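Local coordinates for HEPN domain-containing protein (Thermotoga maritima, PDB 1O3U) that is of unknown function but belongs to the HEPN family, small all-helical domains of the KNTase_C clan, and forms a two-chain assembly in the crystal, at residues 37-42 with 116-121; 44-49 with 123-128; 65-70 with 79-84. All coordinates share one frame; numbering follows the deposited sequence.

Interaction 1: residues 37-42 with 116-121; sequences FSSQQA and RLVNYA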
loop_
_atom_site.group_PDB
_atom_site.type_symbol
_atom_site.label_atom_id
_atom_site.label_comp_id
_atom_site.label_asym_id
_atom_site.label_seq_id
_atom_site.Cartn_x
_atom_site.Cartn_y
_atom_site.Cartn_z
ATOM N N PHE A 37 5.938 4.814 -6.189
ATOM C CA PHE A 37 4.648 4.202 -5.845
ATOM C C PHE A 37 4.442 4.049 -4.322
ATOM O O PHE A 37 3.415 4.448 -3.772
ATOM C CB PHE A 37 4.565 2.844 -6.549
ATOM C CG PHE A 37 3.333 2.073 -6.223
ATOM C CD1 PHE A 37 2.120 2.422 -6.775
ATOM C CD2 PHE A 37 3.390 0.974 -5.387
ATOM C CE1 PHE A 37 0.967 1.694 -6.486
ATOM C CE2 PHE A 37 2.242 0.265 -5.074
ATOM C CZ PHE A 37 1.045 0.604 -5.645
ATOM N N SER A 38 5.430 3.468 -3.650
ATOM C CA SER A 38 5.390 3.249 -2.207
ATOM C C SER A 38 5.283 4.584 -1.444
ATOM O O SER A 38 4.640 4.665 -0.404
ATOM C CB SER A 38 6.649 2.539 -1.756
ATOM O OG SER A 38 6.656 1.201 -2.203
ATOM N N SER A 39 5.980 5.606 -1.935
ATOM C CA SER A 39 5.967 6.942 -1.320
ATOM C C SER A 39 4.538 7.558 -1.347
ATOM O O SER A 39 4.077 8.159 -0.348
ATOM C CB SER A 39 6.960 7.862 -2.062
ATOM O OG SER A 39 8.282 7.414 -1.831
ATOM N N GLN A 40 3.864 7.412 -2.486
ATOM C CA GLN A 40 2.476 7.864 -2.619
ATOM C C GLN A 40 1.599 7.186 -1.561
ATOM O O GLN A 40 0.859 7.854 -0.854
ATOM C CB GLN A 40 1.909 7.519 -4.009
ATOM C CG GLN A 40 2.431 8.288 -5.136
ATOM C CD GLN A 40 1.848 7.789 -6.471
ATOM O OE1 GLN A 40 1.677 6.574 -6.676
ATOM N NE2 GLN A 40 1.527 8.712 -7.351
ATOM N N GLN A 41 1.702 5.857 -1.460
ATOM C CA GLN A 41 0.941 5.082 -0.477
ATOM C C GLN A 41 1.235 5.481 0.981
ATOM O O GLN A 41 0.305 5.635 1.798
ATOM C CB GLN A 41 1.166 3.592 -0.707
ATOM C CG GLN A 41 0.745 3.111 -2.098
ATOM C CD GLN A 41 -0.753 3.092 -2.237
ATOM O OE1 GLN A 41 -1.464 2.666 -1.300
ATOM N NE2 GLN A 41 -1.255 3.577 -3.373
ATOM N N ALA A 42 2.510 5.694 1.290
ATOM C CA ALA A 42 2.937 6.088 2.636
ATOM C C ALA A 42 2.293 7.424 3.000
ATOM O O ALA A 42 1.784 7.581 4.104
ATOM C CB ALA A 42 4.402 6.201 2.700
ATOM N N ARG A 116 13.622 12.528 -3.899
ATOM C CA ARG A 116 12.748 13.657 -3.623
ATOM C C ARG A 116 11.371 13.176 -3.125
ATOM O O ARG A 116 10.844 13.666 -2.096
ATOM C CB ARG A 116 12.619 14.494 -4.911
ATOM C CG ARG A 116 12.158 15.840 -4.759
ATOM C CD ARG A 116 12.685 16.791 -5.838
ATOM N NE ARG A 116 12.358 16.356 -7.197
ATOM C CZ ARG A 116 11.134 16.367 -7.699
ATOM N NH1 ARG A 116 10.121 16.787 -6.970
ATOM N NH2 ARG A 116 10.908 15.938 -8.941
ATOM N N LEU A 117 10.788 12.257 -3.867
ATOM C CA LEU A 117 9.451 11.774 -3.529
ATOM C C LEU A 117 9.455 11.009 -2.196
ATOM O O LEU A 117 8.505 11.075 -1.416
ATOM C CB LEU A 117 8.871 10.932 -4.663
ATOM C CG LEU A 117 8.713 11.691 -5.983
ATOM C CD1 LEU A 117 8.179 10.777 -7.051
ATOM C CD2 LEU A 117 7.811 12.875 -5.775
ATOM N N VAL A 118 10.508 10.251 -1.942
ATOM C CA VAL A 118 10.626 9.534 -0.678
ATOM C C VAL A 118 10.729 10.569 0.458
ATOM O O VAL A 118 10.066 10.450 1.523
ATOM C CB VAL A 118 11.830 8.563 -0.707
ATOM C CG1 VAL A 118 12.225 8.130 0.687
ATOM C CG2 VAL A 118 11.559 7.327 -1.642
ATOM N N ASN A 119 11.575 11.586 0.259
ATOM C CA ASN A 119 11.680 12.631 1.253
ATOM C C ASN A 119 10.355 13.338 1.503
ATOM O O ASN A 119 10.028 13.662 2.631
ATOM C CB ASN A 119 12.745 13.657 0.895
ATOM C CG ASN A 119 14.136 13.076 0.923
ATOM O OD1 ASN A 119 14.379 11.992 1.498
ATOM N ND2 ASN A 119 15.090 13.801 0.281
ATOM N N TYR A 120 9.618 13.601 0.440
ATOM C CA TYR A 120 8.316 14.264 0.563
ATOM C C TYR A 120 7.383 13.418 1.404
ATOM O O TYR A 120 6.676 13.964 2.231
ATOM C CB TYR A 120 7.658 14.508 -0.780
ATOM C CG TYR A 120 8.338 15.520 -1.671
ATOM C CD1 TYR A 120 9.356 16.324 -1.199
ATOM C CD2 TYR A 120 7.884 15.727 -2.983
ATOM C CE1 TYR A 120 9.972 17.251 -2.022
ATOM C CE2 TYR A 120 8.466 16.646 -3.784
ATOM C CZ TYR A 120 9.516 17.413 -3.308
ATOM O OH TYR A 120 10.106 18.344 -4.125
ATOM N N ALA A 121 7.363 12.107 1.175
ATOM C CA ALA A 121 6.469 11.236 1.919
ATOM C C ALA A 121 6.869 11.229 3.409
ATOM O O ALA A 121 6.034 11.339 4.299
ATOM C CB ALA A 121 6.513 9.842 1.368
#

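Interaction 2: residues 44-49 with 123-128; sequences EKAVKA and KIIRFC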
loop_
_atom_site.group_PDB
_atom_site.type_symbol
_atom_site.label_atom_id
_atom_site.label_comp_id
_atom_site.label_asym_id
_atom_site.label_seq_id
_atom_site.Cartn_x
_atom_site.Cartn_y
_atom_site.Cartn_z
ATOM N N GLU A 44 -0.414 8.926 1.671
ATOM C CA GLU A 44 -1.855 8.661 1.810
ATOM C C GLU A 44 -2.250 8.097 3.172
ATOM O O GLU A 44 -3.187 8.579 3.846
ATOM C CB GLU A 44 -2.303 7.701 0.693
ATOM C CG GLU A 44 -2.296 8.324 -0.665
ATOM C CD GLU A 44 -2.847 7.421 -1.755
ATOM O OE1 GLU A 44 -3.717 6.527 -1.453
ATOM O OE2 GLU A 44 -2.430 7.673 -2.924
ATOM N N LYS A 45 -1.549 7.056 3.592
ATOM C CA LYS A 45 -1.851 6.398 4.840
ATOM C C LYS A 45 -1.603 7.348 6.033
ATOM O O LYS A 45 -2.370 7.335 6.988
ATOM C CB LYS A 45 -1.078 5.085 4.964
ATOM C CG LYS A 45 -1.556 3.985 3.988
ATOM C CD LYS A 45 -0.920 2.652 4.272
ATOM C CE LYS A 45 -1.377 1.540 3.315
ATOM N NZ LYS A 45 -0.468 1.269 2.174
ATOM N N ALA A 46 -0.557 8.174 5.960
ATOM C CA ALA A 46 -0.183 9.075 7.055
ATOM C C ALA A 46 -1.341 10.076 7.257
ATOM O O ALA A 46 -1.805 10.301 8.371
ATOM C CB ALA A 46 1.085 9.821 6.729
ATOM N N VAL A 47 -1.846 10.630 6.179
ATOM C CA VAL A 47 -2.934 11.619 6.316
ATOM C C VAL A 47 -4.232 10.974 6.825
ATOM O O VAL A 47 -4.952 11.547 7.659
ATOM C CB VAL A 47 -3.172 12.386 5.010
ATOM C CG1 VAL A 47 -4.285 13.417 5.194
ATOM C CG2 VAL A 47 -1.897 13.068 4.525
ATOM N N LYS A 48 -4.537 9.776 6.347
ATOM C CA LYS A 48 -5.686 9.023 6.850
ATOM C C LYS A 48 -5.623 8.755 8.366
ATOM O O LYS A 48 -6.668 8.699 9.039
ATOM C CB LYS A 48 -5.833 7.694 6.124
ATOM C CG LYS A 48 -6.271 7.829 4.721
ATOM C CD LYS A 48 -6.445 6.434 4.103
ATOM C CE LYS A 48 -6.651 6.524 2.601
ATOM N N ALA A 49 -4.410 8.577 8.891
ATOM C CA ALA A 49 -4.228 8.391 10.334
ATOM C C ALA A 49 -4.761 9.612 11.105
ATOM O O ALA A 49 -5.340 9.454 12.173
ATOM C CB ALA A 49 -2.763 8.148 10.669
ATOM N N LYS A 123 8.424 13.667 4.994
ATOM C CA LYS A 123 8.008 14.947 5.491
ATOM C C LYS A 123 6.544 14.969 5.892
ATOM O O LYS A 123 6.183 15.447 6.971
ATOM C CB LYS A 123 8.321 15.987 4.418
ATOM C CG LYS A 123 8.572 17.312 4.864
ATOM C CD LYS A 123 9.426 18.017 3.772
ATOM C CE LYS A 123 9.792 19.371 4.148
ATOM N NZ LYS A 123 9.991 20.215 2.949
ATOM N N ILE A 124 5.688 14.422 5.025
ATOM C CA ILE A 124 4.278 14.349 5.317
ATOM C C ILE A 124 4.001 13.459 6.530
ATOM O O ILE A 124 3.180 13.835 7.430
ATOM C CB ILE A 124 3.497 13.915 4.054
ATOM C CG1 ILE A 124 3.497 15.059 3.026
ATOM C CG2 ILE A 124 2.056 13.533 4.402
ATOM C CD1 ILE A 124 2.981 14.677 1.618
ATOM N N ILE A 125 4.639 12.286 6.568
ATOM C CA ILE A 125 4.533 11.411 7.731
ATOM C C ILE A 125 4.897 12.141 9.049
ATOM O O ILE A 125 4.157 12.060 10.016
ATOM C CB ILE A 125 5.371 10.162 7.558
ATOM C CG1 ILE A 125 4.768 9.274 6.480
ATOM C CG2 ILE A 125 5.560 9.445 8.920
ATOM C CD1 ILE A 125 5.743 8.127 6.024
ATOM N N ARG A 126 6.009 12.869 9.063
ATOM C CA ARG A 126 6.492 13.553 10.257
ATOM C C ARG A 126 5.562 14.728 10.632
ATOM O O ARG A 126 5.283 14.951 11.801
ATOM C CB ARG A 126 7.920 14.023 10.031
ATOM C CG ARG A 126 8.921 12.852 9.948
ATOM C CD ARG A 126 10.346 13.284 9.678
ATOM N NE ARG A 126 11.286 12.200 9.922
ATOM C CZ ARG A 126 12.575 12.256 9.639
ATOM N NH1 ARG A 126 13.107 13.344 9.114
ATOM N NH2 ARG A 126 13.338 11.227 9.908
ATOM N N PHE A 127 5.016 15.408 9.638
ATOM C CA PHE A 127 3.993 16.444 9.888
ATOM C C PHE A 127 2.736 15.866 10.558
ATOM O O PHE A 127 2.194 16.421 11.579
ATOM C CB PHE A 127 3.584 17.111 8.596
ATOM C CG PHE A 127 2.513 18.147 8.784
ATOM C CD1 PHE A 127 2.814 19.391 9.242
ATOM C CD2 PHE A 127 1.187 17.846 8.483
ATOM C CE1 PHE A 127 1.799 20.357 9.389
ATOM C CE2 PHE A 127 0.200 18.786 8.635
ATOM C CZ PHE A 127 0.504 20.034 9.090
ATOM N N CYS A 128 2.221 14.783 9.984
ATOM C CA CYS A 128 1.097 14.067 10.562
ATOM C C CYS A 128 1.407 13.542 11.973
ATOM O O CYS A 128 0.548 13.648 12.869
ATOM C CB CYS A 128 0.644 12.928 9.663
ATOM S SG CYS A 128 -0.018 13.489 8.087
#

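Interaction 3: residues 65-70 with 79-84; sequences DFLGEL and ELMDHA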
loop_
_atom_site.group_PDB
_atom_site.type_symbol
_atom_site.label_atom_id
_atom_site.label_comp_id
_atom_site.label_asym_id
_atom_site.label_seq_id
_atom_site.Cartn_x
_atom_site.Cartn_y
_atom_site.Cartn_z
ATOM N N ASP A 65 -6.153 15.248 -2.211
ATOM C CA ASP A 65 -7.553 15.163 -1.785
ATOM C C ASP A 65 -7.613 15.264 -0.264
ATOM O O ASP A 65 -8.294 16.117 0.283
ATOM C CB ASP A 65 -8.237 13.844 -2.214
ATOM C CG ASP A 65 -8.606 13.800 -3.678
ATOM O OD1 ASP A 65 -8.692 14.864 -4.333
ATOM O OD2 ASP A 65 -8.833 12.711 -4.257
ATOM N N PHE A 66 -6.872 14.404 0.420
ATOM C CA PHE A 66 -6.968 14.333 1.873
ATOM C C PHE A 66 -6.406 15.597 2.542
ATOM O O PHE A 66 -6.985 16.108 3.485
ATOM C CB PHE A 66 -6.249 13.104 2.412
ATOM C CG PHE A 66 -6.722 11.789 1.830
ATOM C CD1 PHE A 66 -8.059 11.466 1.764
ATOM C CD2 PHE A 66 -5.795 10.838 1.434
ATOM C CE1 PHE A 66 -8.467 10.245 1.264
ATOM C CE2 PHE A 66 -6.215 9.614 0.914
ATOM C CZ PHE A 66 -7.552 9.327 0.843
ATOM N N LEU A 67 -5.280 16.108 2.072
ATOM C CA LEU A 67 -4.745 17.374 2.644
ATOM C C LEU A 67 -5.656 18.562 2.433
ATOM O O LEU A 67 -5.756 19.433 3.289
ATOM C CB LEU A 67 -3.373 17.699 2.057
ATOM C CG LEU A 67 -2.190 16.898 2.518
ATOM C CD1 LEU A 67 -0.945 17.556 1.929
ATOM C CD2 LEU A 67 -2.093 16.861 4.088
ATOM N N GLY A 68 -6.344 18.606 1.298
ATOM C CA GLY A 68 -7.308 19.655 1.052
ATOM C C GLY A 68 -8.424 19.608 2.073
ATOM O O GLY A 68 -8.792 20.633 2.605
ATOM N N GLU A 69 -8.974 18.421 2.350
ATOM C CA GLU A 69 -10.050 18.270 3.340
ATOM C C GLU A 69 -9.527 18.667 4.726
ATOM O O GLU A 69 -10.206 19.340 5.504
ATOM C CB GLU A 69 -10.581 16.809 3.398
ATOM C CG GLU A 69 -11.587 16.381 2.335
ATOM C CD GLU A 69 -11.977 14.896 2.463
ATOM O OE1 GLU A 69 -12.584 14.489 3.500
ATOM O OE2 GLU A 69 -11.664 14.132 1.518
ATOM N N LEU A 70 -8.311 18.234 5.017
ATOM C CA LEU A 70 -7.691 18.511 6.314
ATOM C C LEU A 70 -7.523 20.026 6.573
ATOM O O LEU A 70 -7.586 20.469 7.723
ATOM C CB LEU A 70 -6.368 17.762 6.399
ATOM C CG LEU A 70 -5.881 17.407 7.796
ATOM C CD1 LEU A 70 -6.971 16.660 8.580
ATOM C CD2 LEU A 70 -4.556 16.579 7.735
ATOM N N GLU A 79 4.119 24.234 1.329
ATOM C CA GLU A 79 5.124 23.325 0.788
ATOM C C GLU A 79 4.717 21.866 0.880
ATOM O O GLU A 79 5.113 21.085 0.043
ATOM C CB GLU A 79 6.482 23.530 1.439
ATOM C CG GLU A 79 6.713 22.862 2.776
ATOM C CD GLU A 79 7.970 23.380 3.433
ATOM O OE1 GLU A 79 7.922 24.560 3.848
ATOM O OE2 GLU A 79 8.991 22.643 3.506
ATOM N N LEU A 80 3.950 21.498 1.904
ATOM C CA LEU A 80 3.413 20.119 1.988
ATOM C C LEU A 80 2.358 19.869 0.920
ATOM O O LEU A 80 2.273 18.793 0.403
ATOM C CB LEU A 80 2.852 19.820 3.368
ATOM C CG LEU A 80 3.886 19.697 4.487
ATOM C CD1 LEU A 80 3.228 19.208 5.816
ATOM C CD2 LEU A 80 5.066 18.808 4.103
ATOM N N MET A 81 1.503 20.849 0.637
ATOM C CA MET A 81 0.544 20.687 -0.468
ATOM C C MET A 81 1.297 20.544 -1.773
ATOM O O MET A 81 0.925 19.707 -2.586
ATOM C CB MET A 81 -0.435 21.861 -0.580
ATOM C CG MET A 81 -1.525 21.667 -1.665
ATOM S SD MET A 81 -2.548 20.088 -1.574
ATOM C CE MET A 81 -2.943 20.244 0.043
ATOM N N ASP A 82 2.338 21.366 -1.969
ATOM C CA ASP A 82 3.228 21.265 -3.132
ATOM C C ASP A 82 3.812 19.851 -3.260
ATOM O O ASP A 82 3.778 19.260 -4.326
ATOM C CB ASP A 82 4.392 22.270 -3.057
ATOM C CG ASP A 82 3.999 23.682 -3.472
ATOM O OD1 ASP A 82 4.881 24.599 -3.430
ATOM O OD2 ASP A 82 2.841 23.967 -3.865
ATOM N N HIS A 83 4.347 19.323 -2.174
ATOM C CA HIS A 83 4.897 17.959 -2.201
ATOM C C HIS A 83 3.830 16.928 -2.552
ATOM O O HIS A 83 4.087 15.970 -3.289
ATOM C CB HIS A 83 5.502 17.570 -0.854
ATOM C CG HIS A 83 6.649 18.424 -0.409
ATOM N ND1 HIS A 83 7.323 19.281 -1.249
ATOM C CD2 HIS A 83 7.255 18.528 0.800
ATOM C CE1 HIS A 83 8.274 19.902 -0.574
ATOM N NE2 HIS A 83 8.283 19.431 0.663
ATOM N N ALA A 84 2.635 17.124 -1.996
ATOM C CA ALA A 84 1.533 16.205 -2.207
ATOM C C ALA A 84 1.192 16.156 -3.679
ATOM O O ALA A 84 0.913 15.109 -4.216
ATOM C CB ALA A 84 0.333 16.616 -1.421
#

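Interaction 1: residues 37-42 with 116-121
S39 and A121 bury most of the surface where helices 32-54 and 104-132 of the HEPN helical bundle run side by side. The two short segments are nearly parallel, 13° apart with axes 8.7 Å from each other. The CA atoms of S39 and V118 lie 5.4 Å apart, a spacing that small side chains permit. The CB of S39 comes down on the backbone of the other helix, 3.6 Å from L117 O, while the methyl of A121 rests against the carbonyl of S39 in return, with A121 CB 3.4 Å from S39 O. Each small residue therefore packs on the main chain of the opposite helix. No hydrogen bond crosses the interface: the hydroxyl of S39 turns back to A35 O on its own helix, so this buried polar atom is satisfied locally. Its first torsion, -68°, sets OG beside the backbone N and also against the flank of V118. Helix 11-28 brings A23 to S39, and L87 of helix 78-88 also touches that serine. On the V118 side the touching branch is CG2, the one anti to the carbonyl carbon, which approaches S39 OG to 3.3 Å.

Interaction 2: residues 44-49 with 123-128
A46 faces I125 and C128 across a second section of the parallel helix pair in the HEPN bundle, where helices 32-54 and 104-132 pack at an angle of only 11° between the short segments. Their axes are 8.8 Å apart, and the closest CA atoms, those of A46 and I125, are separated by 5.3 Å. The alanine methyl is a low bump that enters the shallow hollow between I124, I125 and C128. Its nearest wall is I125, whose CG1 lies 3.7 Å from A46 CB, with the CA of the same isoleucine just behind; I124 CG2 is a more distant edge.

The reverse fit is made by C128. With chi1 at -65°, its sulfur stands beside its own backbone N and rests against the peptide link from A46 to V47. There SG lies 3.7 Å from A46 O and 3.9 Å from V47 CA, so the sulfur packs on main chain as well as on side chains. V47 CG2 is a second bump beside the alanine methyl, set between I124 CG2, 4.0 Å away, and the sulfur of C128. The V47 and I124 side chains meet at a slant, methyl to methyl.

All five touching residues are buried; no hydrogen bond joins the two segments, and the contacts between them are van der Waals ones. The rest of the fold continues the packing: V47 also touches F66 and L67 of helix 63-70, while I124 touches L87 of helix 78-88. V50, one turn beyond A46 on helix 32-54, is a further neighbour of C128, whose CB sits 3.8 Å from A46 O.

Interaction 3: residues 65-70 with 79-84
Segments 65-70 and 79-84 run roughly antiparallel, 156° between their directions, with axes 10.2 Å apart and the nearest CA atoms, L67 and M81, at 7.0 Å. They form a helical hairpin within the HEPN fold, in which the short helix 63-70 is followed by helix 78-88 after a connection of seven residues. This spacing is wide enough for larger side chains to mediate the contact.

L67 supplies the greatest buried area, and its CB points toward the opposite helix. Its CG stands beside the backbone N, and the branch CD1 reaches over to the second helix. That methyl meets A84 CB at 3.7 Å and lies 3.8 Å from L80 O, thus touching both a side chain and the main chain. CD1 therefore sits beside L80 and A84, residues one turn apart on helix 78-88.

M81 reaches back from helix 78-88. CG leaves anti to the backbone N (chi1 -176°), but the chain then bends at chi2 and chi3, folding the thioether back so that the terminal methyl lies over L67. This hook lets a side chain whose first bond runs alongside the interface deliver its end to the opposite helix. The methyl also passes near the backbone of G68, 4.0 Å from its N, at the exposed margin of the contact.

Van der Waals contact joins the two segments, with no hydrogen bond between them. On the side facing the long helices, L67 and F66 touch V47 of helix 32-54, while L80 touches K123 and F127 of helix 104-132. The tightest point is the methionine methyl, whose exact placing is to be read with some reserve: M81 CE is 3.3 Å from L67 CB, closer than usual for two carbons.

How the interactions relate
Interactions 1 and 2 are consecutive sections of one parallel helix pair, 32-54 with 104-132; their centres are 11 Å apart, and A42 CB of the first packs on I125 CD1 of the second at 4.1 Å. Interaction 3 is nested in the chain between the halves of both. Its hairpin lies against the pair, its centre 10 Å from that of interaction 2 and 13 Å from that of interaction 1. A salt bridge joins interactions 2 and 3, K123 NZ lying 2.7 Å from E79 OE2, while V47 CG1 packs on F66 CB at 3.4 Å. Towards interaction 1, the rings of H83 and Y120 stack.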